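Local structure of exopolyphosphatase (Aquifex aeolicus, 1T6C) at residues V24-A29 and K74-E79; E65-L70 and E100-R105; L166-V171 and F192-K197; G214-L219 and G242-W247. The protein probably hydrolyses phosphoanhydride bonds of substrates such as polyphosphate and guanosine pentaphosphate, and binds a calcium ion. All coordinates share one frame; numbering follows the deposited sequence. Where two conformers were deposited one is given.

Contact 1. Residues V24-A29 and K74-E79; sequences VRLTIA and KKLIDE
No ring or other flat group takes part where Leu26 meets Leu76 and Ile77: the surfaces that touch are methyl groups alone, so there are no faces or edges to match. The side chain of Leu26 leaves the strand toward the helix, with CG anti to the backbone N (chi1 169°), and its two branches part to serve different partners. CD2 reaches CD1 of Leu76 at 3.9 Å, while CD1 approaches the CD1 end of Ile77 at 4.1 Å. Leucine suits the place because its fork lies one carbon beyond CB, far enough out to straddle two neighbouring helix residues. Ile77 does not aim its CB at the strand; its longer branch brings the terminal methyl round to meet Leu26. Ile28, two residues along the strand, also faces the helix but stays further off, a beta-branched residue at home in extended chain. On the same helix, Lys74 and Asp78, one turn apart, form a salt bridge, NZ to OD1 at 2.9 Å on the syn side of the carboxylate. Strand 23-32 runs between strands 12-19 and 35-45 in the first sheet of the actin-like fold, and helix 60-79 packs on it: Tyr73 touches Leu26 and hydrogen-bonds Val24 O, while Val24 rests on Thr66, Val69 and Leu70 of the same helix.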
loop_
_atom_site.group_PDB
_atom_site.type_symbol
_atom_site.label_atom_id
_atom_site.label_comp_id
_atom_site.label_asym_id
_atom_site.label_seq_id
_atom_site.Cartn_x
_atom_site.Cartn_y
_atom_site.Cartn_z
ATOM N N VAL A 24 8.492 -8.840 5.265
ATOM C CA VAL A 24 8.477 -9.753 4.140
ATOM C C VAL A 24 7.172 -10.526 4.234
ATOM O O VAL A 24 6.891 -11.154 5.249
ATOM C CB VAL A 24 9.669 -10.727 4.218
ATOM C CG1 VAL A 24 9.731 -11.629 2.984
ATOM C CG2 VAL A 24 10.990 -9.937 4.392
ATOM N N ARG A 25 6.387 -10.485 3.164
ATOM C CA ARG A 25 5.009 -10.996 3.212
ATOM C C ARG A 25 4.704 -11.953 2.094
ATOM O O ARG A 25 5.146 -11.727 0.967
ATOM C CB ARG A 25 4.035 -9.852 3.196
ATOM C CG ARG A 25 4.090 -9.059 4.518
ATOM C CD ARG A 25 3.120 -7.991 4.648
ATOM N NE ARG A 25 1.770 -8.503 4.675
ATOM C CZ ARG A 25 0.720 -7.755 4.937
ATOM N NH1 ARG A 25 0.869 -6.473 5.226
ATOM N NH2 ARG A 25 -0.481 -8.307 4.924
ATOM N N LEU A 26 3.962 -12.998 2.438
ATOM C CA LEU A 26 3.545 -14.059 1.511
ATOM C C LEU A 26 2.014 -14.067 1.454
ATOM O O LEU A 26 1.338 -13.996 2.487
ATOM C CB LEU A 26 4.014 -15.422 2.019
ATOM C CG LEU A 26 3.447 -16.655 1.299
ATOM C CD1 LEU A 26 3.962 -16.740 -0.150
ATOM C CD2 LEU A 26 3.742 -17.937 2.082
ATOM N N THR A 27 1.469 -14.156 0.249
ATOM C CA THR A 27 0.050 -14.307 0.024
ATOM C C THR A 27 -0.201 -15.439 -0.976
ATOM O O THR A 27 0.386 -15.446 -2.024
ATOM C CB THR A 27 -0.566 -12.985 -0.522
ATOM O OG1 THR A 27 -0.181 -11.871 0.310
ATOM C CG2 THR A 27 -2.099 -13.059 -0.504
ATOM N N ILE A 28 -1.036 -16.402 -0.614
ATOM C CA ILE A 28 -1.372 -17.531 -1.479
ATOM C C ILE A 28 -2.861 -17.454 -1.732
ATOM O O ILE A 28 -3.635 -17.270 -0.787
ATOM C CB ILE A 28 -1.015 -18.898 -0.877
ATOM C CG1 ILE A 28 0.479 -18.995 -0.521
ATOM C CG2 ILE A 28 -1.386 -19.999 -1.853
ATOM C CD1 ILE A 28 0.924 -20.337 0.036
ATOM N N ALA A 29 -3.257 -17.597 -2.995
ATOM C CA ALA A 29 -4.662 -17.541 -3.372
ATOM C C ALA A 29 -4.980 -18.752 -4.235
ATOM O O ALA A 29 -4.091 -19.326 -4.869
ATOM C CB ALA A 29 -4.947 -16.298 -4.092
ATOM N N LYS A 74 9.154 -20.427 0.756
ATOM C CA LYS A 74 9.297 -21.345 -0.367
ATOM C C LYS A 74 8.813 -22.767 -0.001
ATOM O O LYS A 74 8.220 -23.448 -0.817
ATOM C CB LYS A 74 10.768 -21.362 -0.835
ATOM C CG LYS A 74 11.065 -22.226 -2.071
ATOM C CD LYS A 74 10.206 -21.874 -3.289
ATOM C CE LYS A 74 10.745 -22.536 -4.583
ATOM N NZ LYS A 74 10.969 -24.011 -4.448
ATOM N N LYS A 75 9.025 -23.185 1.238
ATOM C CA LYS A 75 8.586 -24.504 1.715
ATOM C C LYS A 75 7.050 -24.579 1.671
ATOM O O LYS A 75 6.498 -25.612 1.278
ATOM C CB LYS A 75 9.083 -24.755 3.142
ATOM C CG LYS A 75 10.510 -25.206 3.214
ATOM C CD LYS A 75 10.931 -25.423 4.675
ATOM C CE LYS A 75 12.421 -25.739 4.775
ATOM N NZ LYS A 75 12.956 -25.563 6.158
ATOM N N LEU A 76 6.386 -23.494 2.063
ATOM C CA LEU A 76 4.932 -23.409 1.994
ATOM C C LEU A 76 4.455 -23.440 0.548
ATOM O O LEU A 76 3.516 -24.151 0.217
ATOM C CB LEU A 76 4.410 -22.156 2.685
ATOM C CG LEU A 76 4.615 -22.119 4.200
ATOM C CD1 LEU A 76 4.316 -20.728 4.744
ATOM C CD2 LEU A 76 3.753 -23.163 4.895
ATOM N N ILE A 77 5.118 -22.693 -0.328
ATOM C CA ILE A 77 4.741 -22.681 -1.752
ATOM C C ILE A 77 4.825 -24.094 -2.333
ATOM O O ILE A 77 3.959 -24.536 -3.066
ATOM C CB ILE A 77 5.684 -21.687 -2.472
ATOM C CG1 ILE A 77 5.230 -20.253 -2.147
ATOM C CG2 ILE A 77 5.847 -21.998 -3.943
ATOM C CD1 ILE A 77 6.224 -19.245 -2.525
ATOM N N ASP A 78 5.880 -24.816 -1.960
ATOM C CA ASP A 78 6.090 -26.194 -2.410
ATOM C C ASP A 78 5.011 -27.135 -1.865
ATOM O O ASP A 78 4.375 -27.877 -2.632
ATOM C CB ASP A 78 7.477 -26.701 -1.921
ATOM C CG ASP A 78 8.671 -26.000 -2.593
ATOM O OD1 ASP A 78 8.480 -25.222 -3.572
ATOM O OD2 ASP A 78 9.857 -26.188 -2.172
ATOM N N GLU A 79 4.768 -27.075 -0.564
ATOM C CA GLU A 79 3.796 -27.995 0.079
ATOM C C GLU A 79 2.366 -27.741 -0.437
ATOM O O GLU A 79 1.592 -28.705 -0.640
ATOM C CB GLU A 79 3.873 -27.895 1.614
ATOM C CG GLU A 79 2.871 -28.762 2.404
ATOM C CD GLU A 79 3.426 -30.103 2.891
ATOM O OE1 GLU A 79 4.652 -30.340 2.762
ATOM O OE2 GLU A 79 2.641 -30.893 3.492
#

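Contact 2. Residues E65-L70 and E100-R105; sequences ETIQVL and EEFLER
Thr66, whose CG2 meets the ring of Phe102, has its hydroxyl OG1 gripped by two partners, Arg62 O one turn earlier and Thr46 OG1. Threonine suits this spot because it buries a methyl while its oxygen is satisfied: CG2 lies 3.7 Å from Phe102 CZ, approaching the ring obliquely. Ile67 CG1 comes to the edge of the same ring, near its plane, 4.2 Å from CE1. The two helices, 60-79 and 99-109, run roughly parallel (31° between the segment directions), and a coiled coil is predicted across both. They lead into the parallel strands 84-89 and 114-116 of the first sheet in the actin-like fold, the second helix forming a beta-alpha-beta crossover between those strands. Ile67 CD1 sits over the centre of one face of the Arg105 guanidinium, 3.4 Å from CZ, the two side chains crossing at about a right angle. The bend of Arg105 at chi3 (64°) lays the flat group across this methyl. Its polar rim is held by salt bridges from NE to Glu109 and from NH1 to Glu64. Replacing Arg105 with an alanine would probably uncover the end of Ile67 and leave Glu64 and Glu109 without their shared positive charge.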
loop_
_atom_site.group_PDB
_atom_site.type_symbol
_atom_site.label_atom_id
_atom_site.label_comp_id
_atom_site.label_asym_id
_atom_site.label_seq_id
_atom_site.Cartn_x
_atom_site.Cartn_y
_atom_site.Cartn_z
ATOM N N GLU A 65 18.274 -13.064 8.190
ATOM C CA GLU A 65 16.929 -13.347 8.671
ATOM C C GLU A 65 15.955 -13.366 7.489
ATOM O O GLU A 65 15.041 -14.199 7.427
ATOM C CB GLU A 65 16.435 -12.329 9.701
ATOM C CG GLU A 65 15.128 -12.792 10.318
ATOM C CD GLU A 65 14.603 -11.913 11.439
ATOM O OE1 GLU A 65 15.298 -10.974 11.823
ATOM O OE2 GLU A 65 13.478 -12.177 11.929
ATOM N N THR A 66 16.148 -12.435 6.561
ATOM C CA THR A 66 15.246 -12.337 5.407
ATOM C C THR A 66 15.363 -13.594 4.540
ATOM O O THR A 66 14.351 -14.164 4.145
ATOM C CB THR A 66 15.527 -11.071 4.607
ATOM O OG1 THR A 66 15.252 -9.906 5.393
ATOM C CG2 THR A 66 14.569 -10.944 3.410
ATOM N N ILE A 67 16.590 -14.075 4.324
ATOM C CA ILE A 67 16.787 -15.312 3.584
ATOM C C ILE A 67 16.087 -16.477 4.308
ATOM O O ILE A 67 15.438 -17.293 3.669
ATOM C CB ILE A 67 18.286 -15.574 3.325
ATOM C CG1 ILE A 67 18.802 -14.572 2.293
ATOM C CG2 ILE A 67 18.541 -17.001 2.843
ATOM C CD1 ILE A 67 20.253 -14.644 2.045
ATOM N N GLN A 68 16.189 -16.565 5.636
ATOM C CA GLN A 68 15.543 -17.672 6.348
ATOM C C GLN A 68 14.017 -17.620 6.209
ATOM O O GLN A 68 13.407 -18.645 6.003
ATOM C CB GLN A 68 15.960 -17.719 7.831
ATOM C CG GLN A 68 15.496 -18.988 8.607
ATOM C CD GLN A 68 15.513 -20.312 7.790
ATOM O OE1 GLN A 68 14.442 -20.856 7.409
ATOM N NE2 GLN A 68 16.717 -20.828 7.529
ATOM N N VAL A 69 13.433 -16.431 6.258
ATOM C CA VAL A 69 11.984 -16.254 6.078
ATOM C C VAL A 69 11.567 -16.699 4.674
ATOM O O VAL A 69 10.537 -17.355 4.493
ATOM C CB VAL A 69 11.550 -14.783 6.296
ATOM C CG1 VAL A 69 10.126 -14.562 5.806
ATOM C CG2 VAL A 69 11.689 -14.403 7.773
ATOM N N LEU A 70 12.387 -16.345 3.690
ATOM C CA LEU A 70 12.093 -16.674 2.308
ATOM C C LEU A 70 12.162 -18.185 2.109
ATOM O O LEU A 70 11.365 -18.733 1.368
ATOM C CB LEU A 70 13.011 -15.911 1.327
ATOM C CG LEU A 70 12.806 -14.412 1.274
ATOM C CD1 LEU A 70 13.861 -13.716 0.463
ATOM C CD2 LEU A 70 11.412 -14.072 0.708
ATOM N N GLU A 100 21.932 -6.014 -5.016
ATOM C CA GLU A 100 22.135 -6.968 -6.094
ATOM C C GLU A 100 22.716 -8.272 -5.526
ATOM O O GLU A 100 22.282 -9.348 -5.880
ATOM C CB GLU A 100 23.017 -6.349 -7.185
ATOM C CG GLU A 100 23.048 -7.142 -8.477
ATOM C CD GLU A 100 24.065 -6.622 -9.495
ATOM O OE1 GLU A 100 24.447 -7.408 -10.413
ATOM O OE2 GLU A 100 24.473 -5.438 -9.390
ATOM N N GLU A 101 23.673 -8.168 -4.606
ATOM C CA GLU A 101 24.311 -9.322 -3.968
ATOM C C GLU A 101 23.340 -10.111 -3.068
ATOM O O GLU A 101 23.316 -11.340 -3.104
ATOM C CB GLU A 101 25.538 -8.847 -3.177
ATOM C CG GLU A 101 26.643 -8.306 -4.085
ATOM C CD GLU A 101 26.688 -6.781 -4.214
ATOM O OE1 GLU A 101 25.653 -6.091 -4.433
ATOM O OE2 GLU A 101 27.811 -6.259 -4.134
ATOM N N PHE A 102 22.516 -9.394 -2.312
ATOM C CA PHE A 102 21.402 -9.985 -1.573
ATOM C C PHE A 102 20.440 -10.762 -2.504
ATOM O O PHE A 102 20.105 -11.903 -2.226
ATOM C CB PHE A 102 20.647 -8.895 -0.817
ATOM C CG PHE A 102 19.279 -9.293 -0.359
ATOM C CD1 PHE A 102 19.098 -10.373 0.490
ATOM C CD2 PHE A 102 18.167 -8.570 -0.768
ATOM C CE1 PHE A 102 17.841 -10.721 0.916
ATOM C CE2 PHE A 102 16.898 -8.927 -0.363
ATOM C CZ PHE A 102 16.732 -10.006 0.494
ATOM N N LEU A 103 20.013 -10.152 -3.609
ATOM C CA LEU A 103 19.085 -10.838 -4.515
ATOM C C LEU A 103 19.684 -12.070 -5.212
ATOM O O LEU A 103 18.963 -13.037 -5.547
ATOM C CB LEU A 103 18.654 -9.885 -5.637
ATOM C CG LEU A 103 17.954 -8.577 -5.295
ATOM C CD1 LEU A 103 17.854 -7.684 -6.530
ATOM C CD2 LEU A 103 16.598 -8.839 -4.742
ATOM N N GLU A 104 20.988 -12.014 -5.484
ATOM C CA GLU A 104 21.717 -13.172 -5.995
ATOM C C GLU A 104 21.745 -14.308 -4.975
ATOM O O GLU A 104 21.580 -15.472 -5.327
ATOM C CB GLU A 104 23.157 -12.794 -6.400
ATOM C CG GLU A 104 24.054 -13.987 -6.735
ATOM C CD GLU A 104 23.668 -14.746 -7.991
ATOM O OE1 GLU A 104 22.829 -14.255 -8.784
ATOM O OE2 GLU A 104 24.252 -15.831 -8.212
ATOM N N ARG A 105 21.950 -13.997 -3.704
ATOM C CA ARG A 105 21.859 -15.048 -2.676
ATOM C C ARG A 105 20.469 -15.680 -2.669
ATOM O O ARG A 105 20.333 -16.865 -2.485
ATOM C CB ARG A 105 22.158 -14.500 -1.283
ATOM C CG ARG A 105 23.615 -14.157 -1.022
ATOM C CD ARG A 105 23.885 -13.881 0.457
ATOM N NE ARG A 105 23.650 -15.081 1.268
ATOM C CZ ARG A 105 23.563 -15.097 2.596
ATOM N NH1 ARG A 105 23.752 -13.991 3.304
ATOM N NH2 ARG A 105 23.327 -16.244 3.220
#

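Contact 3. Residues L166-V171 and F192-K197; sequences LPIGIV and FEFLEK
Ile168 sends its two branches to two neighbouring residues of segment 192-197, in helix 185-199, its CG2 methyl to Phe194 and its CD1 end to Leu195. The methyl comes up to the rim of the aromatic ring, near its plane, at 3.8 Å from CE2 of Phe194, and CZ of the same ring is almost as near. This is an edge contact, with the methyl beside the ring hydrogens and not over the pi face. The other branch crosses Leu195 obliquely, CD1 of Ile168 lying 4.2 Å from CD2 of Leu195. The division follows from the first torsion of Ile168: CG1 stands between the backbone N and the carbonyl carbon (chi1 55°), which turns CG2 anti to the carbonyl carbon. On the helix, neither residue points its CB straight at Ile168. Phe194, with CG anti to its own backbone N (chi1 164°), and Leu195 both bring their far ends round to it, so it is the reach of these side chains that makes the contact.

The backbone just before Ile168 bends in an inverse gamma turn centred on Pro167, whose ring restrains phi near the -80° that the turn needs, and Gly169 then takes the N-cap position of helix 170-177. Ile168 also touches Thr150, next to Ser149, a calcium ligand; the side chain of Ile168 lies about 8 Å from the ion. Every touching atom across the contact is carbon and no hydrogen bond crosses it, so its hold rests on shape and on burial of Ile168 and Leu195 from water, with no polar bond to fix a direction.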
loop_
_atom_site.group_PDB
_atom_site.type_symbol
_atom_site.label_atom_id
_atom_site.label_comp_id
_atom_site.label_asym_id
_atom_site.label_seq_id
_atom_site.Cartn_x
_atom_site.Cartn_y
_atom_site.Cartn_z
ATOM N N LEU A 166 4.024 10.199 -6.371
ATOM C CA LEU A 166 4.442 11.387 -5.628
ATOM C C LEU A 166 5.134 10.919 -4.348
ATOM O O LEU A 166 4.570 10.148 -3.568
ATOM C CB LEU A 166 3.258 12.289 -5.284
ATOM C CG LEU A 166 2.382 12.775 -6.432
ATOM C CD1 LEU A 166 1.334 13.724 -5.891
ATOM C CD2 LEU A 166 3.188 13.392 -7.548
ATOM N N PRO A 167 6.356 11.371 -4.131
ATOM C CA PRO A 167 7.151 10.958 -2.972
ATOM C C PRO A 167 6.763 11.703 -1.666
ATOM O O PRO A 167 7.595 12.258 -0.954
ATOM C CB PRO A 167 8.566 11.231 -3.455
ATOM C CG PRO A 167 8.397 12.459 -4.296
ATOM C CD PRO A 167 7.108 12.269 -5.032
ATOM N N ILE A 168 5.475 11.703 -1.358
ATOM C CA ILE A 168 4.907 12.505 -0.278
ATOM C C ILE A 168 4.621 11.609 0.932
ATOM O O ILE A 168 3.500 11.595 1.481
ATOM C CB ILE A 168 3.637 13.256 -0.743
ATOM C CG1 ILE A 168 2.589 12.290 -1.331
ATOM C CG2 ILE A 168 4.046 14.333 -1.721
ATOM C CD1 ILE A 168 1.266 12.944 -1.706
ATOM N N GLY A 169 5.635 10.857 1.346
ATOM C CA GLY A 169 5.454 9.886 2.407
ATOM C C GLY A 169 5.014 10.544 3.697
ATOM O O GLY A 169 5.471 11.650 4.037
ATOM N N ILE A 170 4.103 9.888 4.403
ATOM C CA ILE A 170 3.489 10.504 5.580
ATOM C C ILE A 170 4.435 10.665 6.778
ATOM O O ILE A 170 4.255 11.573 7.574
ATOM C CB ILE A 170 2.157 9.858 5.938
ATOM C CG1 ILE A 170 2.288 8.393 6.318
ATOM C CG2 ILE A 170 1.162 10.035 4.776
ATOM C CD1 ILE A 170 0.988 7.731 6.843
ATOM N N VAL A 171 5.456 9.835 6.922
ATOM C CA VAL A 171 6.439 10.062 7.953
ATOM C C VAL A 171 7.168 11.384 7.688
ATOM O O VAL A 171 7.343 12.220 8.615
ATOM C CB VAL A 171 7.423 8.843 8.029
ATOM C CG1 VAL A 171 8.592 9.131 8.940
ATOM C CG2 VAL A 171 6.686 7.645 8.521
ATOM N N PHE A 192 -1.177 21.701 3.872
ATOM C CA PHE A 192 -2.114 21.733 2.748
ATOM C C PHE A 192 -1.652 22.590 1.561
ATOM O O PHE A 192 -1.951 22.255 0.411
ATOM C CB PHE A 192 -3.520 22.146 3.222
ATOM C CG PHE A 192 -4.291 21.031 3.916
ATOM C CD1 PHE A 192 -4.513 19.828 3.270
ATOM C CD2 PHE A 192 -4.810 21.179 5.193
ATOM C CE1 PHE A 192 -5.231 18.781 3.891
ATOM C CE2 PHE A 192 -5.512 20.132 5.818
ATOM C CZ PHE A 192 -5.715 18.946 5.157
ATOM N N GLU A 193 -0.964 23.694 1.810
ATOM C CA GLU A 193 -0.387 24.472 0.730
ATOM C C GLU A 193 0.555 23.594 -0.095
ATOM O O GLU A 193 0.590 23.681 -1.330
ATOM C CB GLU A 193 0.365 25.693 1.274
ATOM C CG GLU A 193 -0.484 26.768 1.914
ATOM C CD GLU A 193 0.334 27.873 2.619
ATOM O OE1 GLU A 193 1.566 27.740 2.791
ATOM O OE2 GLU A 193 -0.268 28.900 2.999
ATOM N N PHE A 194 1.370 22.788 0.589
ATOM C CA PHE A 194 2.307 21.914 -0.094
ATOM C C PHE A 194 1.545 20.882 -0.912
ATOM O O PHE A 194 1.882 20.618 -2.066
ATOM C CB PHE A 194 3.258 21.234 0.906
ATOM C CG PHE A 194 3.974 20.061 0.322
ATOM C CD1 PHE A 194 5.035 20.256 -0.555
ATOM C CD2 PHE A 194 3.546 18.780 0.563
ATOM C CE1 PHE A 194 5.674 19.185 -1.137
ATOM C CE2 PHE A 194 4.178 17.693 -0.030
ATOM C CZ PHE A 194 5.266 17.894 -0.861
ATOM N N LEU A 195 0.502 20.296 -0.334
ATOM C CA LEU A 195 -0.226 19.257 -1.031
ATOM C C LEU A 195 -0.945 19.853 -2.245
ATOM O O LEU A 195 -0.994 19.216 -3.282
ATOM C CB LEU A 195 -1.202 18.555 -0.103
ATOM C CG LEU A 195 -0.652 17.577 0.902
ATOM C CD1 LEU A 195 -1.771 17.031 1.745
ATOM C CD2 LEU A 195 0.115 16.455 0.214
ATOM N N GLU A 196 -1.404 21.102 -2.158
ATOM C CA GLU A 196 -2.052 21.775 -3.303
ATOM C C GLU A 196 -1.029 21.902 -4.441
ATOM O O GLU A 196 -1.346 21.604 -5.579
ATOM C CB GLU A 196 -2.556 23.159 -2.860
ATOM C CG GLU A 196 -3.156 23.991 -3.986
ATOM C CD GLU A 196 -4.661 23.932 -4.024
ATOM O OE1 GLU A 196 -5.330 24.098 -2.958
ATOM O OE2 GLU A 196 -5.192 23.726 -5.144
ATOM N N LYS A 197 0.201 22.301 -4.107
ATOM C CA LYS A 197 1.306 22.468 -5.082
ATOM C C LYS A 197 1.601 21.151 -5.798
ATOM O O LYS A 197 1.713 21.107 -7.045
ATOM C CB LYS A 197 2.576 22.967 -4.395
ATOM C CG LYS A 197 3.901 22.945 -5.247
ATOM C CD LYS A 197 5.207 23.231 -4.420
ATOM C CE LYS A 197 6.450 22.672 -5.161
ATOM N NZ LYS A 197 7.396 23.654 -5.760
#

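Contact 4. Residues G214-L219 and G242-W247; sequences GTITTL and GQIKKW
Helix 214-223, which begins just after strand 208-212 in the second sheet of the actin-like fold, meets helix 241-251 nearly at a right angle, the segment axes lying 98° apart. Leu219 carries the contact. Its CD2 is pressed to within 3.4 Å of Trp247 CB and 3.6 Å of CG, oblique to the indole, while its CD1 lies 4.1 Å from CG2 of Ile244. The first torsion of Leu219 (chi1 -100°) is well off a staggered position, consistent with tight packing against Trp247. Ile216, one turn earlier, adds a looser methyl contact, CD1 to CD1 of Ile244 at 4.3 Å. An alanine in place of Leu219 would probably open a gap between the helices and leave Trp247 and Ile244 without their common partner. At the helix start, Gly214 O accepts both Thr218 N and Thr218 OG1, the hydroxyl at 2.7 Å. Tryptophan suits its place because its CB and CG end meets Leu219 while the indole NE1 hydrogen-bonds Glu223, which also takes Gln243 NE2. Strand 238-240 adjoins the contact through Leu239, which touches Ile216, Leu219 and Ile244, and helix 274-288 through Ile278, which packs on Leu219 and Ile244.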
loop_
_atom_site.group_PDB
_atom_site.type_symbol
_atom_site.label_atom_id
_atom_site.label_comp_id
_atom_site.label_asym_id
_atom_site.label_seq_id
_atom_site.Cartn_x
_atom_site.Cartn_y
_atom_site.Cartn_z
ATOM N N GLY A 214 -3.234 1.847 4.420
ATOM C CA GLY A 214 -3.543 1.759 5.830
ATOM C C GLY A 214 -4.313 2.920 6.398
ATOM O O GLY A 214 -5.142 2.762 7.307
ATOM N N THR A 215 -4.057 4.111 5.872
ATOM C CA THR A 215 -4.806 5.265 6.318
ATOM C C THR A 215 -6.289 5.147 5.955
ATOM O O THR A 215 -7.154 5.282 6.816
ATOM C CB THR A 215 -4.225 6.564 5.728
ATOM O OG1 THR A 215 -2.848 6.721 6.150
ATOM C CG2 THR A 215 -5.014 7.738 6.286
ATOM N N ILE A 216 -6.559 4.929 4.681
ATOM C CA ILE A 216 -7.946 4.991 4.207
ATOM C C ILE A 216 -8.811 3.810 4.691
ATOM O O ILE A 216 -10.011 3.969 4.963
ATOM C CB ILE A 216 -7.980 5.210 2.679
ATOM C CG1 ILE A 216 -9.322 5.826 2.268
ATOM C CG2 ILE A 216 -7.644 3.940 1.953
ATOM C CD1 ILE A 216 -9.484 7.286 2.654
ATOM N N THR A 217 -8.222 2.630 4.866
ATOM C CA THR A 217 -8.990 1.512 5.387
ATOM C C THR A 217 -9.260 1.718 6.874
ATOM O O THR A 217 -10.314 1.352 7.360
ATOM C CB THR A 217 -8.318 0.134 5.166
ATOM O OG1 THR A 217 -6.955 0.146 5.625
ATOM C CG2 THR A 217 -8.257 -0.202 3.675
ATOM N N THR A 218 -8.309 2.288 7.606
ATOM C CA THR A 218 -8.570 2.650 9.004
ATOM C C THR A 218 -9.667 3.678 9.094
ATOM O O THR A 218 -10.564 3.538 9.918
ATOM C CB THR A 218 -7.309 3.162 9.667
ATOM O OG1 THR A 218 -6.325 2.115 9.674
ATOM C CG2 THR A 218 -7.577 3.514 11.114
ATOM N N LEU A 219 -9.651 4.677 8.205
ATOM C CA LEU A 219 -10.711 5.690 8.178
ATOM C C LEU A 219 -12.077 5.082 7.914
ATOM O O LEU A 219 -13.053 5.400 8.598
ATOM C CB LEU A 219 -10.398 6.762 7.132
ATOM C CG LEU A 219 -9.814 8.103 7.486
ATOM C CD1 LEU A 219 -10.248 9.090 6.431
ATOM C CD2 LEU A 219 -10.191 8.618 8.860
ATOM N N GLY A 242 -16.850 15.221 2.948
ATOM C CA GLY A 242 -17.331 15.608 4.268
ATOM C C GLY A 242 -16.950 14.666 5.400
ATOM O O GLY A 242 -16.603 15.113 6.487
ATOM N N GLN A 243 -17.030 13.363 5.142
ATOM C CA GLN A 243 -16.675 12.355 6.147
ATOM C C GLN A 243 -15.166 12.413 6.450
ATOM O O GLN A 243 -14.747 12.387 7.626
ATOM C CB GLN A 243 -17.044 10.963 5.672
ATOM C CG GLN A 243 -18.547 10.633 5.804
ATOM C CD GLN A 243 -18.952 9.341 5.059
ATOM O OE1 GLN A 243 -18.505 9.085 3.972
ATOM N NE2 GLN A 243 -19.788 8.512 5.687
ATOM N N ILE A 244 -14.368 12.544 5.392
ATOM C CA ILE A 244 -12.914 12.584 5.550
ATOM C C ILE A 244 -12.530 13.875 6.253
ATOM O O ILE A 244 -11.676 13.878 7.121
ATOM C CB ILE A 244 -12.211 12.406 4.195
ATOM C CG1 ILE A 244 -12.540 11.027 3.601
ATOM C CG2 ILE A 244 -10.687 12.545 4.348
ATOM C CD1 ILE A 244 -11.989 10.814 2.229
ATOM N N LYS A 245 -13.158 14.993 5.901
ATOM C CA LYS A 245 -12.870 16.275 6.566
ATOM C C LYS A 245 -13.139 16.193 8.070
ATOM O O LYS A 245 -12.335 16.649 8.896
ATOM C CB LYS A 245 -13.690 17.428 5.956
ATOM C CG LYS A 245 -13.304 18.785 6.528
ATOM C CD LYS A 245 -14.199 19.919 6.103
ATOM C CE LYS A 245 -13.820 21.221 6.815
ATOM N NZ LYS A 245 -14.143 21.208 8.271
ATOM N N LYS A 246 -14.251 15.597 8.447
ATOM C CA LYS A 246 -14.588 15.496 9.862
ATOM C C LYS A 246 -13.573 14.649 10.628
ATOM O O LYS A 246 -13.197 15.005 11.751
ATOM C CB LYS A 246 -16.020 15.022 10.041
ATOM C CG LYS A 246 -16.981 16.160 9.792
ATOM C CD LYS A 246 -18.407 15.657 9.627
ATOM C CE LYS A 246 -19.351 16.230 10.672
ATOM N NZ LYS A 246 -20.688 15.568 10.547
ATOM N N TRP A 247 -13.064 13.580 10.009
ATOM C CA TRP A 247 -11.994 12.780 10.649
ATOM C C TRP A 247 -10.670 13.532 10.742
ATOM O O TRP A 247 -9.930 13.400 11.737
ATOM C CB TRP A 247 -11.811 11.420 9.948
ATOM C CG TRP A 247 -12.885 10.475 10.326
ATOM C CD1 TRP A 247 -13.947 10.087 9.576
ATOM C CD2 TRP A 247 -13.072 9.891 11.614
ATOM N NE1 TRP A 247 -14.775 9.271 10.312
ATOM C CE2 TRP A 247 -14.251 9.131 11.573
ATOM C CE3 TRP A 247 -12.331 9.905 12.809
ATOM C CZ2 TRP A 247 -14.722 8.433 12.661
ATOM C CZ3 TRP A 247 -12.801 9.200 13.874
ATOM C CH2 TRP A 247 -13.976 8.473 13.798
#

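From the N terminus, contact 1 opens on strand 23-32 and closes a long loop when helix 60-79 returns to it. Contact 2 opens earlier on that same helix, at 65-70, before contact 1 has closed, and closes at 100-105, so the two cross instead of nesting. They also touch in space, through Val24; contact 1 ties the first sheet to helix 60-79, and contact 2 ties that helix to helix 99-109. Contacts 3 and 4 follow in series, each closing a short loop of about twenty residues in the domain built on the second sheet. Their centres are about 17 Å apart, and Ile170 packs on Thr215 where they meet.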